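Local coordinates for protein eukaryotic translation initiation factor 4 gamma 2 (Homo sapiens, PDB 4IUL) that probably supports translation initiation as an eIF4G relative, its MIF4G domain of HEAT repeats interacting with the RNA helicase eIF4A, at residues A[24-29]-A[57-62]; A[40-45]-A[81-86]; A[66-71]-A[156-161]. All blocks are in the same frame, centred on the assembly; numbering follows the deposited sequence.

Contact 1. Residues A[24-29]-A[57-62]; sequences RKVRGI and KGVILL. With SO4 (sulfate ion), chain C; SO4 (sulfate ion), chain D.
V26 and L62 make the close part of this contact between two helical segments whose axes approach to 10.0 Å at 33°. L62 sends CD1 against the valine, 3.7 Å from V26 CG1 and almost as near to V26 CB. The V26 methyl CG1 stands anti to the backbone N (chi1 171°), while its other branch, CG2, turns to V59 CG2 at a looser 4.4 Å. Short branched valines let the backbones draw near, and the longer leucine spans what is left. The polar side is quite different. R27 meets L62 CD1 through its backbone N, 4.2 Å away, while its side chain stays at the margin and carries its guanidinium to a sulfate, probably from the crystallisation liquor, which lies in the plane at its edge. NE donates to sulfate O2 at 2.9 Å and NH2 to O1 at 2.8 Å. A water links the two helices here, taking a weak bond from R27 NH1 and donating to the carbonyl O of L62, 2.8 Å away. E69 forms a salt bridge with R27 NH2. Among the neighbouring helices, 38-48 packs against V26 and I29, whereas 107-127 meets I60 and L61 of helix 53-69.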
loop_
_atom_site.group_PDB
_atom_site.type_symbol
_atom_site.label_atom_id
_atom_site.label_comp_id
_atom_site.label_asym_id
_atom_site.label_seq_id
_atom_site.Cartn_x
_atom_site.Cartn_y
_atom_site.Cartn_z
ATOM N N ARG A 24 -3.659 13.459 19.227
ATOM C CA ARG A 24 -5.053 13.080 19.487
ATOM C C ARG A 24 -5.938 13.802 18.459
ATOM O O ARG A 24 -6.945 13.260 17.986
ATOM C CB ARG A 24 -5.505 13.467 20.915
ATOM C CG ARG A 24 -4.791 12.713 22.056
ATOM C CD ARG A 24 -5.541 12.810 23.404
ATOM N NE ARG A 24 -5.641 14.175 23.925
ATOM C CZ ARG A 24 -4.655 14.840 24.527
ATOM N NH1 ARG A 24 -3.465 14.280 24.705
ATOM N NH2 ARG A 24 -4.862 16.081 24.961
ATOM N N LYS A 25 -5.550 15.024 18.107
ATOM C CA LYS A 25 -6.301 15.807 17.126
ATOM C C LYS A 25 -6.189 15.195 15.728
ATOM O O LYS A 25 -7.167 15.161 14.974
ATOM C CB LYS A 25 -5.779 17.238 17.093
ATOM C CG LYS A 25 -6.538 18.171 16.172
ATOM C CD LYS A 25 -5.898 19.552 16.234
ATOM C CE LYS A 25 -6.911 20.678 16.134
ATOM N NZ LYS A 25 -6.237 21.971 16.430
ATOM N N VAL A 26 -4.997 14.716 15.379
ATOM C CA VAL A 26 -4.798 14.111 14.068
ATOM C C VAL A 26 -5.674 12.873 13.914
ATOM O O VAL A 26 -6.268 12.652 12.855
ATOM C CB VAL A 26 -3.317 13.741 13.838
ATOM C CG1 VAL A 26 -3.171 12.906 12.566
ATOM C CG2 VAL A 26 -2.490 15.010 13.716
ATOM N N ARG A 27 -5.757 12.074 14.976
ATOM C CA ARG A 27 -6.580 10.871 14.972
ATOM C C ARG A 27 -8.045 11.233 14.703
ATOM O O ARG A 27 -8.716 10.570 13.912
ATOM C CB ARG A 27 -6.454 10.135 16.316
ATOM C CG ARG A 27 -7.391 8.938 16.477
ATOM C CD ARG A 27 -7.220 7.916 15.358
ATOM N NE ARG A 27 -8.097 6.756 15.525
ATOM C CZ ARG A 27 -8.131 5.712 14.696
ATOM N NH1 ARG A 27 -7.336 5.672 13.632
ATOM N NH2 ARG A 27 -8.971 4.708 14.923
ATOM N N GLY A 28 -8.540 12.273 15.371
ATOM C CA GLY A 28 -9.915 12.703 15.156
ATOM C C GLY A 28 -10.155 13.076 13.696
ATOM O O GLY A 28 -11.128 12.639 13.085
ATOM N N ILE A 29 -9.258 13.883 13.136
ATOM C CA ILE A 29 -9.348 14.306 11.741
ATOM C C ILE A 29 -9.429 13.101 10.792
ATOM O O ILE A 29 -10.274 13.055 9.897
ATOM C CB ILE A 29 -8.119 15.164 11.359
ATOM C CG1 ILE A 29 -8.153 16.481 12.136
ATOM C CG2 ILE A 29 -8.103 15.429 9.859
ATOM C CD1 ILE A 29 -6.958 17.377 11.882
ATOM N N LYS A 57 6.676 12.191 12.128
ATOM C CA LYS A 57 6.741 10.759 12.451
ATOM C C LYS A 57 5.422 10.215 12.992
ATOM O O LYS A 57 5.014 9.111 12.637
ATOM C CB LYS A 57 7.843 10.465 13.476
ATOM C CG LYS A 57 9.268 10.558 12.942
ATOM C CD LYS A 57 10.274 10.229 14.044
ATOM C CE LYS A 57 11.690 10.313 13.529
ATOM N NZ LYS A 57 12.665 10.109 14.617
ATOM N N GLY A 58 4.771 10.987 13.857
ATOM C CA GLY A 58 3.499 10.565 14.425
ATOM C C GLY A 58 2.390 10.587 13.388
ATOM O O GLY A 58 1.625 9.626 13.257
ATOM N N VAL A 59 2.297 11.690 12.654
ATOM C CA VAL A 59 1.295 11.823 11.602
ATOM C C VAL A 59 1.321 10.616 10.661
ATOM O O VAL A 59 0.279 10.053 10.341
ATOM C CB VAL A 59 1.525 13.107 10.768
ATOM C CG1 VAL A 59 0.599 13.111 9.542
ATOM C CG2 VAL A 59 1.275 14.336 11.633
ATOM N N ILE A 60 2.515 10.222 10.221
ATOM C CA ILE A 60 2.667 9.074 9.316
ATOM C C ILE A 60 2.212 7.782 9.986
ATOM O O ILE A 60 1.574 6.932 9.360
ATOM C CB ILE A 60 4.140 8.925 8.846
ATOM C CG1 ILE A 60 4.499 10.084 7.906
ATOM C CG2 ILE A 60 4.344 7.589 8.146
ATOM C CD1 ILE A 60 5.977 10.199 7.595
ATOM N N LEU A 61 2.548 7.643 11.265
ATOM C CA LEU A 61 2.161 6.472 12.031
ATOM C C LEU A 61 0.633 6.369 12.100
ATOM O O LEU A 61 0.062 5.293 11.935
ATOM C CB LEU A 61 2.737 6.562 13.452
ATOM C CG LEU A 61 2.353 5.401 14.377
ATOM C CD1 LEU A 61 2.914 4.092 13.801
ATOM C CD2 LEU A 61 2.898 5.646 15.773
ATOM N N LEU A 62 -0.034 7.492 12.338
ATOM C CA LEU A 62 -1.493 7.487 12.441
ATOM C C LEU A 62 -2.205 7.233 11.109
ATOM O O LEU A 62 -3.192 6.488 11.057
ATOM C CB LEU A 62 -1.967 8.802 13.066
ATOM C CG LEU A 62 -1.558 8.985 14.537
ATOM C CD1 LEU A 62 -1.905 10.388 15.012
ATOM C CD2 LEU A 62 -2.259 7.924 15.402
HETATM S S SO4 C . -10.551 5.937 18.198
HETATM O O1 SO4 C . -10.851 5.406 16.857
HETATM O O2 SO4 C . -9.283 6.693 18.163
HETATM O O3 SO4 C . -11.643 6.828 18.627
HETATM O O4 SO4 C . -10.421 4.818 19.148
HETATM S S SO4 D . 15.510 9.850 11.974
HETATM O O1 SO4 D . 16.657 8.940 12.148
HETATM O O2 SO4 D . 15.815 10.834 10.920
HETATM O O3 SO4 D . 14.326 9.065 11.589
HETATM O O4 SO4 D . 15.246 10.557 13.240
HETATM O O HOH W 1 -4.860 6.420 13.262
#

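Contact 2. Residues A[40-45]-A[81-86]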
loop_
_atom_site.group_PDB
_atom_site.type_symbol
_atom_site.label_atom_id
_atom_site.label_comp_id
_atom_site.label_asym_id
_atom_site.label_seq_id
_atom_site.Cartn_x
_atom_site.Cartn_y
_atom_site.Cartn_z
ATOM N N LYS A 40 -11.407 20.069 2.972
ATOM C CA LYS A 40 -11.347 20.860 4.201
ATOM C C LYS A 40 -10.468 20.263 5.303
ATOM O O LYS A 40 -9.639 20.960 5.891
ATOM C CB LYS A 40 -12.760 21.078 4.748
ATOM C CG LYS A 40 -12.812 21.882 6.045
ATOM C CD LYS A 40 -14.227 21.955 6.604
ATOM C CE LYS A 40 -14.279 22.798 7.872
ATOM N NZ LYS A 40 -15.641 22.811 8.477
ATOM N N LEU A 41 -10.657 18.981 5.592
ATOM C CA LEU A 41 -9.888 18.319 6.639
ATOM C C LEU A 41 -8.421 18.229 6.245
ATOM O O LEU A 41 -7.534 18.255 7.098
ATOM C CB LEU A 41 -10.448 16.920 6.898
ATOM C CG LEU A 41 -11.930 16.883 7.277
ATOM C CD1 LEU A 41 -12.394 15.448 7.449
ATOM C CD2 LEU A 41 -12.143 17.678 8.555
ATOM N N CYS A 42 -8.177 18.138 4.942
ATOM C CA CYS A 42 -6.821 18.049 4.423
ATOM C C CYS A 42 -6.082 19.330 4.775
ATOM O O CYS A 42 -4.916 19.296 5.171
ATOM C CB CYS A 42 -6.854 17.854 2.905
ATOM S SG CYS A 42 -5.252 17.471 2.144
ATOM N N LEU A 43 -6.770 20.460 4.636
ATOM C CA LEU A 43 -6.181 21.762 4.946
ATOM C C LEU A 43 -5.877 21.884 6.431
ATOM O O LEU A 43 -4.860 22.463 6.816
ATOM C CB LEU A 43 -7.122 22.895 4.522
ATOM C CG LEU A 43 -7.151 23.238 3.030
ATOM C CD1 LEU A 43 -8.296 24.188 2.736
ATOM C CD2 LEU A 43 -5.824 23.866 2.634
ATOM N N GLU A 44 -6.766 21.343 7.262
ATOM C CA GLU A 44 -6.577 21.391 8.707
ATOM C C GLU A 44 -5.338 20.578 9.092
ATOM O O GLU A 44 -4.505 21.024 9.887
ATOM C CB GLU A 44 -7.805 20.821 9.419
ATOM C CG GLU A 44 -7.977 21.319 10.848
ATOM C CD GLU A 44 -9.083 20.587 11.591
ATOM O OE1 GLU A 44 -10.108 20.248 10.952
ATOM O OE2 GLU A 44 -8.927 20.362 12.814
ATOM N N LEU A 45 -5.215 19.389 8.511
ATOM C CA LEU A 45 -4.085 18.515 8.789
ATOM C C LEU A 45 -2.770 19.182 8.417
ATOM O O LEU A 45 -1.771 19.031 9.123
ATOM C CB LEU A 45 -4.234 17.192 8.033
ATOM C CG LEU A 45 -3.170 16.132 8.327
ATOM C CD1 LEU A 45 -3.015 15.966 9.838
ATOM C CD2 LEU A 45 -3.567 14.810 7.680
ATOM N N CYS A 81 -1.332 11.651 1.668
ATOM C CA CYS A 81 0.119 11.531 1.762
ATOM C C CYS A 81 0.809 12.370 0.676
ATOM O O CYS A 81 1.863 12.970 0.921
ATOM C CB CYS A 81 0.534 10.057 1.661
ATOM S SG CYS A 81 0.097 9.065 3.148
ATOM N N LEU A 82 0.208 12.427 -0.512
ATOM C CA LEU A 82 0.773 13.209 -1.613
ATOM C C LEU A 82 0.870 14.693 -1.259
ATOM O O LEU A 82 1.905 15.318 -1.469
ATOM C CB LEU A 82 -0.070 13.049 -2.877
ATOM C CG LEU A 82 0.296 13.960 -4.064
ATOM C CD1 LEU A 82 1.762 13.745 -4.478
ATOM C CD2 LEU A 82 -0.643 13.658 -5.242
ATOM N N ARG A 83 -0.216 15.250 -0.728
ATOM C CA ARG A 83 -0.257 16.659 -0.342
ATOM C C ARG A 83 0.820 16.983 0.694
ATOM O O ARG A 83 1.533 17.984 0.576
ATOM C CB ARG A 83 -1.637 17.006 0.230
ATOM C CG ARG A 83 -2.802 16.582 -0.658
ATOM C CD ARG A 83 -2.980 17.479 -1.887
ATOM N NE ARG A 83 -3.617 18.748 -1.537
ATOM C CZ ARG A 83 -2.971 19.812 -1.069
ATOM N NH1 ARG A 83 -1.652 19.772 -0.902
ATOM N NH2 ARG A 83 -3.646 20.908 -0.740
ATOM N N LEU A 84 0.935 16.132 1.712
ATOM C CA LEU A 84 1.931 16.335 2.763
ATOM C C LEU A 84 3.353 16.221 2.213
ATOM O O LEU A 84 4.242 16.982 2.601
ATOM C CB LEU A 84 1.726 15.318 3.896
ATOM C CG LEU A 84 0.433 15.508 4.700
ATOM C CD1 LEU A 84 0.243 14.368 5.692
ATOM C CD2 LEU A 84 0.500 16.835 5.429
ATOM N N ALA A 85 3.562 15.274 1.302
ATOM C CA ALA A 85 4.880 15.083 0.710
ATOM C C ALA A 85 5.340 16.322 -0.044
ATOM O O ALA A 85 6.527 16.663 -0.041
ATOM C CB ALA A 85 4.865 13.883 -0.233
ATOM N N GLU A 86 4.396 16.997 -0.686
ATOM C CA GLU A 86 4.725 18.176 -1.469
ATOM C C GLU A 86 4.823 19.457 -0.655
ATOM O O GLU A 86 5.649 20.313 -0.961
ATOM C CB GLU A 86 3.705 18.365 -2.605
ATOM C CG GLU A 86 3.567 17.148 -3.527
ATOM C CD GLU A 86 2.676 17.399 -4.743
ATOM O OE1 GLU A 86 1.579 17.979 -4.584
ATOM O OE2 GLU A 86 3.069 17.000 -5.863
#
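C42 points its thiol at R83, where SG meets the aliphatic stem of the arginine: CG lies 3.8 Å away and CB 4.1 Å. The cysteine sulfur is anti to its own backbone N (chi1 -171°), which carries it out from helix 38-48 toward helix 74-87. A small, weakly polar side chain suits this buried spot, since it can rest on methylene groups without asking for a hydrogen bond. R83 is folded rather than extended. Its chain bends at chi2 (-75°) and again at chi3 (-77°), which swings the guanidinium back so that C42 SG lies over one of its faces. The charged end is paired within its own helix, NH1 forming a salt bridge with D87, so the arginine gives C42 its methylenes and one guanidinium face, while NH1 serves the carboxylate. Both helices belong to the all-helical MIF4G domain, built of HEAT repeats, in which neighbouring helices pack side by side. One turn on from C42, L45 meets L84, the residue next to R83, through their methyls, CD2 of the first 4.3 Å from CD1 of the second. Branched leucines fit here because each can serve several helices at once: L45 also touches V26 of helix 13-31, and L84 reaches V59 and I63 of helix 53-69 as well as F108 of helix 107-127.

Contact 3. Residues A[66-71]-A[156-161]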
loop_
_atom_site.group_PDB
_atom_site.type_symbol
_atom_site.label_atom_id
_atom_site.label_comp_id
_atom_site.label_asym_id
_atom_site.label_seq_id
_atom_site.Cartn_x
_atom_site.Cartn_y
_atom_site.Cartn_z
ATOM N N LYS A 66 -4.768 4.122 10.216
ATOM C CA LYS A 66 -6.127 4.236 9.684
ATOM C C LYS A 66 -6.309 3.527 8.337
ATOM O O LYS A 66 -7.343 2.901 8.105
ATOM C CB LYS A 66 -6.512 5.713 9.542
ATOM C CG LYS A 66 -7.977 5.964 9.200
ATOM C CD LYS A 66 -8.897 5.500 10.323
ATOM C CE LYS A 66 -10.351 5.862 10.050
ATOM N NZ LYS A 66 -11.231 5.543 11.214
ATOM N N ALA A 67 -5.307 3.614 7.462
ATOM C CA ALA A 67 -5.384 2.973 6.150
ATOM C C ALA A 67 -5.610 1.468 6.258
ATOM O O ALA A 67 -6.404 0.899 5.504
ATOM C CB ALA A 67 -4.108 3.257 5.334
ATOM N N LEU A 68 -4.915 0.813 7.183
ATOM C CA LEU A 68 -5.106 -0.621 7.340
ATOM C C LEU A 68 -6.386 -0.988 8.093
ATOM O O LEU A 68 -6.765 -2.158 8.136
ATOM C CB LEU A 68 -3.884 -1.264 7.995
ATOM C CG LEU A 68 -2.849 -1.720 6.952
ATOM C CD1 LEU A 68 -2.288 -0.513 6.212
ATOM C CD2 LEU A 68 -1.736 -2.490 7.625
ATOM N N GLU A 69 -7.056 0.007 8.674
ATOM C CA GLU A 69 -8.309 -0.247 9.371
ATOM C C GLU A 69 -9.460 -0.108 8.365
ATOM O O GLU A 69 -10.453 -0.824 8.452
ATOM C CB GLU A 69 -8.507 0.735 10.537
ATOM C CG GLU A 69 -7.341 0.757 11.526
ATOM C CD GLU A 69 -7.575 1.654 12.733
ATOM O OE1 GLU A 69 -8.148 2.754 12.589
ATOM O OE2 GLU A 69 -7.165 1.263 13.838
ATOM N N GLU A 70 -9.310 0.803 7.405
ATOM C CA GLU A 70 -10.333 1.035 6.379
ATOM C C GLU A 70 -9.713 1.038 4.968
ATOM O O GLU A 70 -9.704 2.067 4.289
ATOM C CB GLU A 70 -11.019 2.380 6.622
ATOM C CG GLU A 70 -11.517 2.613 8.039
ATOM C CD GLU A 70 -12.627 1.655 8.451
ATOM O OE1 GLU A 70 -13.545 1.410 7.630
ATOM O OE2 GLU A 70 -12.588 1.158 9.600
ATOM N N PRO A 71 -9.200 -0.117 4.508
ATOM C CA PRO A 71 -8.582 -0.212 3.179
ATOM C C PRO A 71 -9.443 0.283 2.018
ATOM O O PRO A 71 -8.925 0.556 0.931
ATOM C CB PRO A 71 -8.227 -1.697 3.064
ATOM C CG PRO A 71 -9.227 -2.363 3.954
ATOM C CD PRO A 71 -9.265 -1.444 5.145
ATOM N N ILE A 156 -1.459 -4.424 1.083
ATOM C CA ILE A 156 -1.018 -4.432 -0.307
ATOM C C ILE A 156 -1.767 -3.417 -1.176
ATOM O O ILE A 156 -1.160 -2.765 -2.024
ATOM C CB ILE A 156 -1.147 -5.843 -0.913
ATOM C CG1 ILE A 156 -0.153 -6.780 -0.214
ATOM C CG2 ILE A 156 -0.876 -5.799 -2.412
ATOM C CD1 ILE A 156 -0.258 -8.218 -0.632
ATOM N N LYS A 157 -3.072 -3.275 -0.954
ATOM C CA LYS A 157 -3.889 -2.330 -1.715
ATOM C C LYS A 157 -3.463 -0.881 -1.456
ATOM O O LYS A 157 -3.483 -0.046 -2.366
ATOM C CB LYS A 157 -5.365 -2.509 -1.352
ATOM C CG LYS A 157 -6.331 -1.553 -2.045
ATOM C CD LYS A 157 -7.763 -1.792 -1.548
ATOM C CE LYS A 157 -8.764 -0.801 -2.142
ATOM N NZ LYS A 157 -8.780 -0.872 -3.635
ATOM N N PHE A 158 -3.081 -0.579 -0.219
ATOM C CA PHE A 158 -2.643 0.773 0.122
ATOM C C PHE A 158 -1.285 1.048 -0.538
ATOM O O PHE A 158 -1.029 2.154 -1.024
ATOM C CB PHE A 158 -2.564 0.936 1.649
ATOM C CG PHE A 158 -2.177 2.322 2.099
ATOM C CD1 PHE A 158 -2.780 3.445 1.542
ATOM C CD2 PHE A 158 -1.202 2.504 3.078
ATOM C CE1 PHE A 158 -2.413 4.738 1.952
ATOM C CE2 PHE A 158 -0.833 3.783 3.491
ATOM C CZ PHE A 158 -1.439 4.902 2.926
ATOM N N ILE A 159 -0.428 0.032 -0.566
ATOM C CA ILE A 159 0.882 0.157 -1.194
ATOM C C ILE A 159 0.680 0.440 -2.687
ATOM O O ILE A 159 1.318 1.328 -3.258
ATOM C CB ILE A 159 1.714 -1.130 -0.985
ATOM C CG1 ILE A 159 2.145 -1.219 0.489
ATOM C CG2 ILE A 159 2.937 -1.131 -1.898
ATOM C CD1 ILE A 159 2.728 -2.578 0.899
ATOM N N GLY A 160 -0.225 -0.305 -3.314
ATOM C CA GLY A 160 -0.495 -0.079 -4.721
ATOM C C GLY A 160 -0.885 1.370 -4.978
ATOM O O GLY A 160 -0.349 2.010 -5.892
ATOM N N GLU A 161 -1.799 1.903 -4.168
ATOM C CA GLU A 161 -2.255 3.283 -4.338
ATOM C C GLU A 161 -1.160 4.335 -4.163
ATOM O O GLU A 161 -1.210 5.396 -4.786
ATOM C CB GLU A 161 -3.417 3.584 -3.384
ATOM C CG GLU A 161 -4.734 2.924 -3.783
ATOM C CD GLU A 161 -5.238 3.376 -5.148
ATOM O OE1 GLU A 161 -5.302 2.535 -6.070
ATOM O OE2 GLU A 161 -5.569 4.572 -5.307
#
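A67 sets its methyl squarely over the ring of F158, in a CH-pi contact with CB 3.7 Å from the ring centroid and only 7° off the normal. All six ring carbons lie at nearly the same distance from it, 3.8 Å for CD2 and CE2 and about 4.1 Å for CE1. Alanine suits the place because one methyl fills the space above the ring and lets the helix come down close to it. F158 CG lies anti to the backbone N (chi1 -177°), which projects the ring from helix 141-163 toward A67 and L68 of helix 53-69. L68 adds its CD1 obliquely, 4.5 Å from F158 CD2. A leucine in place of F158 would probably lose the flat face on which the A67 methyl rests, leaving that methyl less evenly supported.

K157 can be followed outward from CB. CB and CG lead out from helix 141-163 toward P71 along an extended chain; CD then comes 3.6 Å from the carbonyl O of P71, and CE 3.4 Å from the same oxygen. At chi4 (59°) the chain bends, and NZ makes no hydrogen bond to P71. That carbonyl is hydrogen-bonded to S74 OG, at the start of helix 74-87. P71, with no N-H to donate, suits a short 3-10 stretch leading to that helix. The join therefore rests on the A67 methyl over the ring face and looser apolar packing from L68, with the lysine contributing methylenes across the contact instead of a charge pair.

How the contacts relate
From the N terminus, helix 13-31 leads into 38-48 and then 53-69, and contact 1 closes the loop between the first and third of these. Contact 2 opens within that loop, at 40-45, and closes beyond it at 81-86, so the two cross; they also touch, where helices 13-31 and 38-48 pack together. Contact 3 starts on helix 53-69 after contact 1 has closed, and reaches far along the chain to 156-161; it crosses contact 2 as well. Helix 53-69 serves both contacts 1 and 3, which also touch each other through the polar ends of their side chains. Together they tie the N-terminal helices to one another and to helix 141-163 in the middle of the domain.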